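Local coordinates for protein purine nucleoside phosphorylase (Schistosoma mansoni, PDB 6B3L) that catalyses the reversible phosphorolysis of purine nucleosides such as inosine and guanosine, releasing the free base and ribose 1-phosphate, at residues A[37-42]-A[272-277]; A[56-61]-A[98-103]; A[129-134]-A[183-188]. One frame throughout, in Å; residues are numbered along the deposited sequence.

Overall arrangement
From the N terminus, the chain first offers residues 37-42, in the loop between strands 29-31 and 47-51, and interaction 1 closes on them only when helix 259-283 arrives near the C-terminal end. The other two contacts nest inside that long loop and follow one another in series. Interaction 2 joins the loop at 56-61 to helix 95-108; interaction 3 sets the start of strand 131-139 beside the turn leading from helix 170-182 into strand 189-196. Interactions 1 and 3 touch, Trp276 and Leu272 packing on Phe131 and Phe185, and both meet the bound indan-2-amine. Interaction 2 stands apart, its centre about 24 Å from that of interaction 1 and about 32 Å from that of interaction 3.

Interaction 1: residues A[37-42]-A[272-277]; sequences LGKLIE and LLQMWF. With XM0 (indan-2-amine), chain H.
Gln274, Leu40 and Leu273 carry the contact where residues 37-42, a loop whose last four residues have helical backbone angles, rest on helix 259-283. The glutamine leaves the helix almost fully stretched, CG anti to the backbone N (chi1 174°) and chi2 near 180°, which carries its amide past Leu40 to the aliphatic base of Lys39, a lesser partner. There OE1 of Gln274 comes 3.1 Å from CG of Lys39, a contact with methylene carbon, while the lysine chain bends at chi2 and takes its ammonium away from the helix. A long residue with an apolar root and a polar end suits both positions at this solvent-facing margin.

Further in, Leu40 links two points on the helix. Its CD1 methyl sits 4.1 Å from CG of Gln274, and its other branch, CD2, meets CB of Phe277 at the same distance, so the forked side chain touches two successive turns. Leu273 and Leu37 cross at about a right angle, methyl against methyl, with CD1 of Leu37 3.6 Å from CD2 of Leu273. Both leucines also press on Thr116 of strand 112-121, which places this end of the contact against the central sheet.

On another side of the helix, Trp276 CA lies 3.6 Å from C1 of the indan-2-amine. The contact between the segments is mainly van der Waals packing of leucine methyls, CB of Phe277 and methylene groups, with the amide oxygen of Gln274 resting on lysine carbon; its cohesion probably owes more to fit and exclusion of water than to polar bonding.

Interaction 2: residues A[56-61]-A[98-103]; sequences PNFPKT and IALPIR. With DMS (dimethyl sulfoxide), chain D.
Proline occurs on both sides of this contact, and one of the two stands inside a helix: Pro101 interrupts the backbone bonding of helix 95-108, which is kinked where its nitrogen has no hydrogen to give to the preceding turn. The pyrrolidine ring then serves as a packing surface. Its CG lies over one face of the Phe58 ring, and its CB comes 3.9 Å from CZ of Phe58. Pro59 approaches the Pro101 ring more loosely, its CD 4.3 Å from CG of Pro101.

Leu100 completes the apolar patch. With CG anti to the backbone N (chi1 -178°), it extends its CD1 methyl to within 3.5 Å of CD1 of Phe58; the same methyl lies 4.0 Å from the carbonyl O of Asn57. Both helix residues meet the flat ring from the same side, Pro101 over the face and Leu100 obliquely nearer CD1, and Tyr52 and Val104 add to its surroundings.

Arg103 points elsewhere. Its NH1 donates to the oxygen of a dimethyl sulfoxide, probably from the crystallisation liquor, over 2.9 Å at 155°, and also to the carbonyl of Ala7. The sulfoxide oxygen lies at the guanidinium edge, near its plane.

The arrangement is that of a connecting loop packed on a helix flanking the central sheet, within the mixed alpha/beta fold of the purine nucleoside phosphorylase family.

Interaction 3: residues A[129-134]-A[183-188]; sequences GDFVLI and NDFQDL. With XM0 (indan-2-amine), chain H.
The parallel pairing of strands 131-139 and 189-196 begins here, where the short 3-10 turn 186-188 leads into the second strand. Phe131 N donates to the carbonyl O of Leu188 over 2.9 Å, nearly straight at 167°, although the donor is tilted 25° from the carbonyl plane. Just before, Gly129 has a positive phi at which a CB would jam against the preceding carbonyl O.

Leu188 gives the largest share of the buried surface, its branching letting one residue serve two partners. Its CB stands 4.1 Å from CD2 of Phe131; CD1 goes to CE2 of that ring, CD2 to OD1 of Asp130, 4.0 Å away. Phe185 touches the Phe131 ring more distantly and obliquely, CE1 to CE2 at 4.4 Å. Its chi1 of 67° sets CG between the backbone N and the carbonyl carbon, turning the ring to where Trp276 meets it edge-to-face and the indan-2-amine reaches its edge.

Asp184 is the C-prime residue of a Schellman motif ending helix 170-182, and Asn183 OD1 accepts a 2.8 Å bond from N10 of the indan-2-amine. Asp130 OD2 is held by Lys127 N; a water lies between Asp187 O and Asp130 OD1, its bond to OD1 weak.

The Phe131-Leu188 bond thus begins a ladder that bonds from Phe131 and Leu133 to His190 continue, consistent with a set register, while leucine and aromatic carbon pack alongside; the ligand's amine finds a neutral amide oxygen as acceptor.

Interaction 1: residues A[37-42]-A[272-277]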
loop_
_atom_site.group_PDB
_atom_site.type_symbol
_atom_site.label_atom_id
_atom_site.label_comp_id
_atom_site.label_asym_id
_atom_site.label_seq_id
_atom_site.Cartn_x
_atom_site.Cartn_y
_atom_site.Cartn_z
ATOM N N LEU A 37 -14.983 -15.873 -18.860
ATOM C CA LEU A 37 -14.042 -16.731 -19.571
ATOM C C LEU A 37 -14.013 -18.153 -19.017
ATOM O O LEU A 37 -12.983 -18.830 -19.095
ATOM C CB LEU A 37 -12.637 -16.124 -19.513
ATOM C CG LEU A 37 -12.601 -14.653 -19.950
ATOM C CD1 LEU A 37 -11.181 -14.066 -19.807
ATOM C CD2 LEU A 37 -13.149 -14.449 -21.368
ATOM N N GLY A 38 -15.124 -18.621 -18.447
ATOM C CA GLY A 38 -15.145 -19.906 -17.776
ATOM C C GLY A 38 -15.801 -21.051 -18.517
ATOM O O GLY A 38 -15.943 -22.137 -17.936
ATOM N N LYS A 39 -16.165 -20.878 -19.789
ATOM C CA LYS A 39 -16.912 -21.921 -20.494
ATOM C C LYS A 39 -16.146 -23.245 -20.570
ATOM O O LYS A 39 -16.769 -24.311 -20.643
ATOM C CB LYS A 39 -17.278 -21.422 -21.893
ATOM C CG LYS A 39 -18.200 -22.338 -22.677
ATOM C CD LYS A 39 -19.526 -22.569 -21.960
ATOM C CE LYS A 39 -20.437 -23.491 -22.760
ATOM N NZ LYS A 39 -21.282 -24.325 -21.860
ATOM N N LEU A 40 -14.808 -23.212 -20.565
ATOM C CA LEU A 40 -14.047 -24.461 -20.590
ATOM C C LEU A 40 -14.398 -25.358 -19.406
ATOM O O LEU A 40 -14.368 -26.589 -19.524
ATOM C CB LEU A 40 -12.546 -24.164 -20.591
ATOM C CG LEU A 40 -11.619 -25.364 -20.759
ATOM C CD1 LEU A 40 -11.976 -26.164 -22.002
ATOM C CD2 LEU A 40 -10.193 -24.866 -20.842
ATOM N N ILE A 41 -14.742 -24.772 -18.259
ATOM C CA ILE A 41 -15.052 -25.585 -17.083
ATOM C C ILE A 41 -16.285 -26.442 -17.318
ATOM O O ILE A 41 -16.409 -27.537 -16.753
ATOM C CB ILE A 41 -15.225 -24.689 -15.840
ATOM C CG1 ILE A 41 -13.935 -23.915 -15.579
ATOM C CG2 ILE A 41 -15.606 -25.539 -14.626
ATOM C CD1 ILE A 41 -14.057 -22.803 -14.526
ATOM N N GLU A 42 -17.219 -25.967 -18.139
ATOM C CA GLU A 42 -18.440 -26.715 -18.404
ATOM C C GLU A 42 -18.224 -27.887 -19.353
ATOM O O GLU A 42 -19.131 -28.713 -19.506
ATOM C CB GLU A 42 -19.507 -25.774 -18.977
ATOM N N LEU A 272 -12.708 -18.412 -28.689
ATOM C CA LEU A 272 -11.305 -18.529 -29.100
ATOM C C LEU A 272 -10.412 -18.876 -27.910
ATOM O O LEU A 272 -9.548 -19.753 -27.999
ATOM C CB LEU A 272 -10.840 -17.222 -29.757
ATOM C CG LEU A 272 -9.409 -17.197 -30.322
ATOM C CD1 LEU A 272 -9.204 -18.368 -31.268
ATOM C CD2 LEU A 272 -9.096 -15.889 -31.037
ATOM N N LEU A 273 -10.594 -18.177 -26.788
ATOM C CA LEU A 273 -9.784 -18.434 -25.603
ATOM C C LEU A 273 -10.007 -19.850 -25.082
ATOM O O LEU A 273 -9.050 -20.520 -24.662
ATOM C CB LEU A 273 -10.102 -17.383 -24.532
ATOM C CG LEU A 273 -9.292 -17.386 -23.244
ATOM C CD1 LEU A 273 -7.829 -17.106 -23.521
ATOM C CD2 LEU A 273 -9.864 -16.340 -22.280
ATOM N N GLN A 274 -11.256 -20.333 -25.128
ATOM C CA GLN A 274 -11.573 -21.691 -24.681
ATOM C C GLN A 274 -10.823 -22.740 -25.514
ATOM O O GLN A 274 -10.238 -23.688 -24.964
ATOM C CB GLN A 274 -13.091 -21.910 -24.748
ATOM C CG GLN A 274 -13.567 -23.337 -24.453
ATOM C CD GLN A 274 -15.089 -23.467 -24.488
ATOM O OE1 GLN A 274 -15.808 -22.474 -24.641
ATOM N NE2 GLN A 274 -15.584 -24.693 -24.339
ATOM N N MET A 275 -10.834 -22.585 -26.845
ATOM C CA MET A 275 -10.140 -23.531 -27.718
ATOM C C MET A 275 -8.633 -23.461 -27.519
ATOM O O MET A 275 -7.952 -24.498 -27.508
ATOM C CB MET A 275 -10.503 -23.272 -29.194
ATOM C CG MET A 275 -11.919 -23.655 -29.597
ATOM S SD MET A 275 -12.167 -23.636 -31.394
ATOM C CE MET A 275 -12.112 -21.867 -31.667
ATOM N N TRP A 276 -8.094 -22.246 -27.349
ATOM C CA TRP A 276 -6.664 -22.068 -27.101
ATOM C C TRP A 276 -6.217 -22.811 -25.847
ATOM O O TRP A 276 -5.242 -23.583 -25.877
ATOM C CB TRP A 276 -6.376 -20.579 -26.973
ATOM C CG TRP A 276 -4.946 -20.136 -27.039
ATOM C CD1 TRP A 276 -3.861 -20.846 -27.437
ATOM C CD2 TRP A 276 -4.481 -18.815 -26.734
ATOM N NE1 TRP A 276 -2.721 -20.036 -27.396
ATOM C CE2 TRP A 276 -3.093 -18.785 -26.970
ATOM C CE3 TRP A 276 -5.113 -17.654 -26.286
ATOM C CZ2 TRP A 276 -2.327 -17.641 -26.755
ATOM C CZ3 TRP A 276 -4.361 -16.542 -26.056
ATOM C CH2 TRP A 276 -2.981 -16.530 -26.298
ATOM N N PHE A 277 -6.923 -22.599 -24.723
ATOM C CA PHE A 277 -6.526 -23.234 -23.469
ATOM C C PHE A 277 -6.781 -24.739 -23.475
ATOM O O PHE A 277 -6.021 -25.476 -22.840
ATOM C CB PHE A 277 -7.189 -22.539 -22.269
ATOM C CG PHE A 277 -6.356 -21.387 -21.732
ATOM C CD1 PHE A 277 -5.898 -21.383 -20.454
ATOM C CD2 PHE A 277 -5.995 -20.358 -22.576
ATOM C CE1 PHE A 277 -5.109 -20.331 -19.991
ATOM C CE2 PHE A 277 -5.212 -19.312 -22.127
ATOM C CZ PHE A 277 -4.757 -19.311 -20.851
HETATM C C1 XM0 H . -6.648 -22.415 -30.650
HETATM C C2 XM0 H . -7.850 -21.916 -31.472
HETATM C C3 XM0 H . -8.585 -22.761 -32.185
HETATM C C4 XM0 H . -8.250 -24.263 -32.177
HETATM C C5 XM0 H . -7.176 -24.671 -31.437
HETATM C C6 XM0 H . -6.323 -23.701 -30.640
HETATM C C7 XM0 H . -7.027 -26.201 -31.615
HETATM C C8 XM0 H . -7.899 -26.437 -32.818
HETATM C C9 XM0 H . -8.926 -25.355 -32.888
HETATM N N10 XM0 H . -7.030 -26.433 -34.017
#

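Interaction 2: residues A[56-61]-A[98-103]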
loop_
_atom_site.group_PDB
_atom_site.type_symbol
_atom_site.label_atom_id
_atom_site.label_comp_id
_atom_site.label_asym_id
_atom_site.label_seq_id
_atom_site.Cartn_x
_atom_site.Cartn_y
_atom_site.Cartn_z
ATOM N N PRO A 56 -13.624 -29.144 4.022
ATOM C CA PRO A 56 -13.041 -28.632 5.275
ATOM C C PRO A 56 -12.063 -27.493 5.032
ATOM O O PRO A 56 -11.157 -27.591 4.205
ATOM C CB PRO A 56 -12.336 -29.863 5.869
ATOM C CG PRO A 56 -13.088 -31.022 5.325
ATOM C CD PRO A 56 -13.478 -30.610 3.918
ATOM N N ASN A 57 -12.247 -26.412 5.788
ATOM C CA ASN A 57 -11.358 -25.254 5.872
ATOM C C ASN A 57 -11.383 -24.343 4.643
ATOM O O ASN A 57 -10.620 -23.367 4.612
ATOM C CB ASN A 57 -9.894 -25.668 6.144
ATOM C CG ASN A 57 -9.749 -26.505 7.414
ATOM O OD1 ASN A 57 -9.072 -27.554 7.433
ATOM N ND2 ASN A 57 -10.394 -26.065 8.472
ATOM N N PHE A 58 -12.218 -24.607 3.634
ATOM C CA PHE A 58 -12.318 -23.672 2.518
ATOM C C PHE A 58 -12.995 -22.371 2.963
ATOM O O PHE A 58 -13.820 -22.356 3.885
ATOM C CB PHE A 58 -13.076 -24.301 1.336
ATOM C CG PHE A 58 -12.180 -24.673 0.166
ATOM C CD1 PHE A 58 -11.101 -25.522 0.357
ATOM C CD2 PHE A 58 -12.429 -24.205 -1.108
ATOM C CE1 PHE A 58 -10.275 -25.888 -0.708
ATOM C CE2 PHE A 58 -11.608 -24.564 -2.183
ATOM C CZ PHE A 58 -10.534 -25.406 -1.980
ATOM N N PRO A 59 -12.639 -21.250 2.336
ATOM C CA PRO A 59 -13.187 -19.963 2.760
ATOM C C PRO A 59 -14.682 -19.839 2.491
ATOM O O PRO A 59 -15.221 -20.446 1.560
ATOM C CB PRO A 59 -12.385 -18.940 1.942
ATOM C CG PRO A 59 -11.689 -19.692 0.892
ATOM C CD PRO A 59 -11.579 -21.115 1.320
ATOM N N LYS A 60 -15.332 -19.039 3.334
ATOM C CA LYS A 60 -16.754 -18.722 3.192
ATOM C C LYS A 60 -16.928 -17.627 2.137
ATOM O O LYS A 60 -16.341 -16.545 2.264
ATOM C CB LYS A 60 -17.317 -18.278 4.536
ATOM C CG LYS A 60 -18.781 -17.848 4.526
ATOM C CD LYS A 60 -19.290 -17.656 5.950
ATOM C CE LYS A 60 -20.762 -17.268 5.985
ATOM N NZ LYS A 60 -21.624 -18.314 5.368
ATOM N N THR A 61 -17.741 -17.897 1.101
ATOM C CA THR A 61 -17.942 -16.955 0.000
ATOM C C THR A 61 -19.403 -16.524 -0.180
ATOM O O THR A 61 -19.739 -15.958 -1.225
ATOM C CB THR A 61 -17.416 -17.541 -1.318
ATOM O OG1 THR A 61 -18.183 -18.696 -1.692
ATOM C CG2 THR A 61 -15.938 -17.934 -1.203
ATOM N N ILE A 98 -7.169 -16.491 0.312
ATOM C CA ILE A 98 -6.719 -16.594 -1.078
ATOM C C ILE A 98 -5.750 -17.754 -1.238
ATOM O O ILE A 98 -5.778 -18.473 -2.240
ATOM C CB ILE A 98 -6.069 -15.266 -1.520
ATOM C CG1 ILE A 98 -7.144 -14.207 -1.750
ATOM C CG2 ILE A 98 -5.187 -15.474 -2.731
ATOM C CD1 ILE A 98 -7.869 -14.320 -3.049
ATOM N N ALA A 99 -4.885 -17.969 -0.252
ATOM C CA ALA A 99 -3.800 -18.925 -0.434
ATOM C C ALA A 99 -4.238 -20.375 -0.258
ATOM O O ALA A 99 -3.614 -21.272 -0.845
ATOM C CB ALA A 99 -2.685 -18.637 0.576
ATOM N N LEU A 100 -5.244 -20.645 0.578
ATOM C CA LEU A 100 -5.544 -22.037 0.927
ATOM C C LEU A 100 -5.912 -22.864 -0.304
ATOM O O LEU A 100 -5.384 -23.985 -0.443
ATOM C CB LEU A 100 -6.638 -22.076 2.009
ATOM C CG LEU A 100 -7.109 -23.432 2.584
ATOM C CD1 LEU A 100 -8.095 -24.191 1.678
ATOM C CD2 LEU A 100 -5.952 -24.265 2.934
ATOM N N PRO A 101 -6.773 -22.407 -1.224
ATOM C CA PRO A 101 -7.107 -23.280 -2.374
ATOM C C PRO A 101 -5.915 -23.618 -3.263
ATOM O O PRO A 101 -5.855 -24.740 -3.795
ATOM C CB PRO A 101 -8.192 -22.481 -3.115
ATOM C CG PRO A 101 -8.844 -21.602 -2.024
ATOM C CD PRO A 101 -7.666 -21.215 -1.156
ATOM N N ILE A 102 -4.958 -22.701 -3.438
ATOM C CA ILE A 102 -3.770 -22.986 -4.243
ATOM C C ILE A 102 -2.877 -24.008 -3.537
ATOM O O ILE A 102 -2.323 -24.904 -4.185
ATOM C CB ILE A 102 -3.009 -21.683 -4.552
ATOM C CG1 ILE A 102 -3.949 -20.636 -5.155
ATOM C CG2 ILE A 102 -1.785 -21.938 -5.443
ATOM C CD1 ILE A 102 -4.582 -21.050 -6.383
ATOM N N ARG A 103 -2.724 -23.899 -2.204
ATOM C CA ARG A 103 -1.919 -24.886 -1.466
ATOM C C ARG A 103 -2.594 -26.265 -1.448
ATOM O O ARG A 103 -1.899 -27.296 -1.469
ATOM C CB ARG A 103 -1.624 -24.360 -0.055
ATOM C CG ARG A 103 -0.609 -23.207 -0.131
ATOM C CD ARG A 103 -0.304 -22.532 1.221
ATOM N NE ARG A 103 0.805 -21.579 1.082
ATOM C CZ ARG A 103 1.154 -20.667 1.977
ATOM N NH1 ARG A 103 0.499 -20.548 3.122
ATOM N NH2 ARG A 103 2.170 -19.851 1.719
HETATM S S DMS D . 0.754 -16.775 3.655
HETATM O O DMS D . 0.927 -17.996 4.519
HETATM C C1 DMS D . -0.939 -16.849 3.003
HETATM C C2 DMS D . 0.412 -15.390 4.793
#

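Interaction 3: residues A[129-134]-A[183-188]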
loop_
_atom_site.group_PDB
_atom_site.type_symbol
_atom_site.label_atom_id
_atom_site.label_comp_id
_atom_site.label_asym_id
_atom_site.label_seq_id
_atom_site.Cartn_x
_atom_site.Cartn_y
_atom_site.Cartn_z
ATOM N N GLY A 129 -9.551 -6.486 -27.301
ATOM C CA GLY A 129 -9.658 -7.811 -27.883
ATOM C C GLY A 129 -8.341 -8.546 -28.059
ATOM O O GLY A 129 -8.354 -9.722 -28.469
ATOM N N ASP A 130 -7.211 -7.870 -27.825
ATOM C CA ASP A 130 -5.897 -8.498 -27.871
ATOM C C ASP A 130 -5.658 -9.352 -26.626
ATOM O O ASP A 130 -6.295 -9.185 -25.578
ATOM C CB ASP A 130 -4.783 -7.441 -27.958
ATOM C CG ASP A 130 -4.679 -6.740 -29.333
ATOM O OD1 ASP A 130 -5.291 -7.171 -30.348
ATOM O OD2 ASP A 130 -3.925 -5.730 -29.395
ATOM N N PHE A 131 -4.720 -10.291 -26.762
ATOM C CA PHE A 131 -4.240 -11.129 -25.663
ATOM C C PHE A 131 -2.812 -10.739 -25.294
ATOM O O PHE A 131 -1.985 -10.458 -26.172
ATOM C CB PHE A 131 -4.254 -12.606 -26.065
ATOM C CG PHE A 131 -5.607 -13.144 -26.491
ATOM C CD1 PHE A 131 -6.635 -13.300 -25.574
ATOM C CD2 PHE A 131 -5.824 -13.546 -27.794
ATOM C CE1 PHE A 131 -7.854 -13.829 -25.964
ATOM C CE2 PHE A 131 -7.038 -14.060 -28.188
ATOM C CZ PHE A 131 -8.056 -14.199 -27.281
ATOM N N VAL A 132 -2.495 -10.775 -24.000
ATOM C CA VAL A 132 -1.137 -10.481 -23.536
ATOM C C VAL A 132 -0.636 -11.648 -22.678
ATOM O O VAL A 132 -1.222 -11.957 -21.633
ATOM C CB VAL A 132 -1.058 -9.150 -22.763
ATOM C CG1 VAL A 132 0.367 -8.919 -22.234
ATOM C CG2 VAL A 132 -1.471 -8.013 -23.677
ATOM N N LEU A 133 0.424 -12.327 -23.146
ATOM C CA LEU A 133 1.139 -13.297 -22.316
ATOM C C LEU A 133 1.945 -12.537 -21.270
ATOM O O LEU A 133 2.821 -11.737 -21.630
ATOM C CB LEU A 133 2.076 -14.142 -23.176
ATOM C CG LEU A 133 1.462 -14.823 -24.400
ATOM C CD1 LEU A 133 2.500 -15.637 -25.153
ATOM C CD2 LEU A 133 0.280 -15.705 -24.039
ATOM N N ILE A 134 1.672 -12.768 -19.990
ATOM C CA ILE A 134 2.333 -11.991 -18.925
ATOM C C ILE A 134 3.740 -12.544 -18.694
ATOM O O ILE A 134 3.918 -13.741 -18.448
ATOM C CB ILE A 134 1.497 -11.996 -17.633
ATOM C CG1 ILE A 134 0.113 -11.358 -17.871
ATOM C CG2 ILE A 134 2.264 -11.279 -16.495
ATOM C CD1 ILE A 134 -0.859 -11.468 -16.734
ATOM N N ASN A 183 -2.855 -21.714 -35.566
ATOM C CA ASN A 183 -4.271 -21.442 -35.789
ATOM C C ASN A 183 -4.511 -20.027 -36.309
ATOM O O ASN A 183 -5.653 -19.557 -36.317
ATOM C CB ASN A 183 -5.050 -21.713 -34.495
ATOM C CG ASN A 183 -5.098 -23.192 -34.169
ATOM O OD1 ASN A 183 -5.915 -23.937 -34.725
ATOM N ND2 ASN A 183 -4.187 -23.637 -33.303
ATOM N N ASP A 184 -3.449 -19.346 -36.741
ATOM C CA ASP A 184 -3.523 -18.104 -37.527
ATOM C C ASP A 184 -4.149 -16.945 -36.747
ATOM O O ASP A 184 -4.818 -16.094 -37.341
ATOM C CB ASP A 184 -4.278 -18.322 -38.843
ATOM C CG ASP A 184 -3.976 -17.245 -39.874
ATOM O OD1 ASP A 184 -2.796 -16.860 -40.000
ATOM O OD2 ASP A 184 -4.920 -16.782 -40.551
ATOM N N PHE A 185 -3.932 -16.867 -35.425
ATOM C CA PHE A 185 -4.311 -15.666 -34.670
ATOM C C PHE A 185 -3.138 -15.049 -33.908
ATOM O O PHE A 185 -3.347 -14.268 -32.974
ATOM C CB PHE A 185 -5.521 -15.919 -33.746
ATOM C CG PHE A 185 -5.297 -16.860 -32.582
ATOM C CD1 PHE A 185 -5.032 -16.371 -31.321
ATOM C CD2 PHE A 185 -5.469 -18.224 -32.740
ATOM C CE1 PHE A 185 -4.862 -17.237 -30.220
ATOM C CE2 PHE A 185 -5.300 -19.086 -31.653
ATOM C CZ PHE A 185 -5.011 -18.589 -30.397
ATOM N N GLN A 186 -1.898 -15.301 -34.348
ATOM C CA GLN A 186 -0.743 -14.749 -33.644
ATOM C C GLN A 186 -0.714 -13.227 -33.680
ATOM O O GLN A 186 -0.071 -12.615 -32.815
ATOM C CB GLN A 186 0.563 -15.332 -34.224
ATOM C CG GLN A 186 0.949 -14.898 -35.641
ATOM C CD GLN A 186 0.324 -15.736 -36.738
ATOM O OE1 GLN A 186 -0.558 -16.558 -36.498
ATOM N NE2 GLN A 186 0.796 -15.538 -37.962
ATOM N N ASP A 187 -1.422 -12.601 -34.627
ATOM C CA ASP A 187 -1.459 -11.143 -34.702
ATOM C C ASP A 187 -2.203 -10.515 -33.529
ATOM O O ASP A 187 -2.047 -9.306 -33.289
ATOM C CB ASP A 187 -2.094 -10.709 -36.025
ATOM C CG ASP A 187 -1.084 -10.616 -37.145
ATOM O OD1 ASP A 187 0.057 -11.100 -36.955
ATOM O OD2 ASP A 187 -1.427 -10.056 -38.210
ATOM N N LEU A 188 -2.973 -11.311 -32.776
ATOM C CA LEU A 188 -3.660 -10.868 -31.568
ATOM C C LEU A 188 -2.818 -10.992 -30.312
ATOM O O LEU A 188 -3.216 -10.451 -29.271
ATOM C CB LEU A 188 -4.944 -11.680 -31.350
ATOM C CG LEU A 188 -6.023 -11.610 -32.431
ATOM C CD1 LEU A 188 -7.279 -12.339 -31.951
ATOM C CD2 LEU A 188 -6.322 -10.171 -32.781
HETATM C C1 XM0 H . -6.648 -22.415 -30.650
HETATM C C2 XM0 H . -7.850 -21.916 -31.472
HETATM C C3 XM0 H . -8.585 -22.761 -32.185
HETATM C C4 XM0 H . -8.250 -24.263 -32.177
HETATM C C5 XM0 H . -7.176 -24.671 -31.437
HETATM C C6 XM0 H . -6.323 -23.701 -30.640
HETATM C C7 XM0 H . -7.027 -26.201 -31.615
HETATM C C8 XM0 H . -7.899 -26.437 -32.818
HETATM C C9 XM0 H . -8.926 -25.355 -32.888
HETATM N N10 XM0 H . -7.030 -26.433 -34.017
HETATM O O HOH W 1 -2.894 -7.040 -31.964
#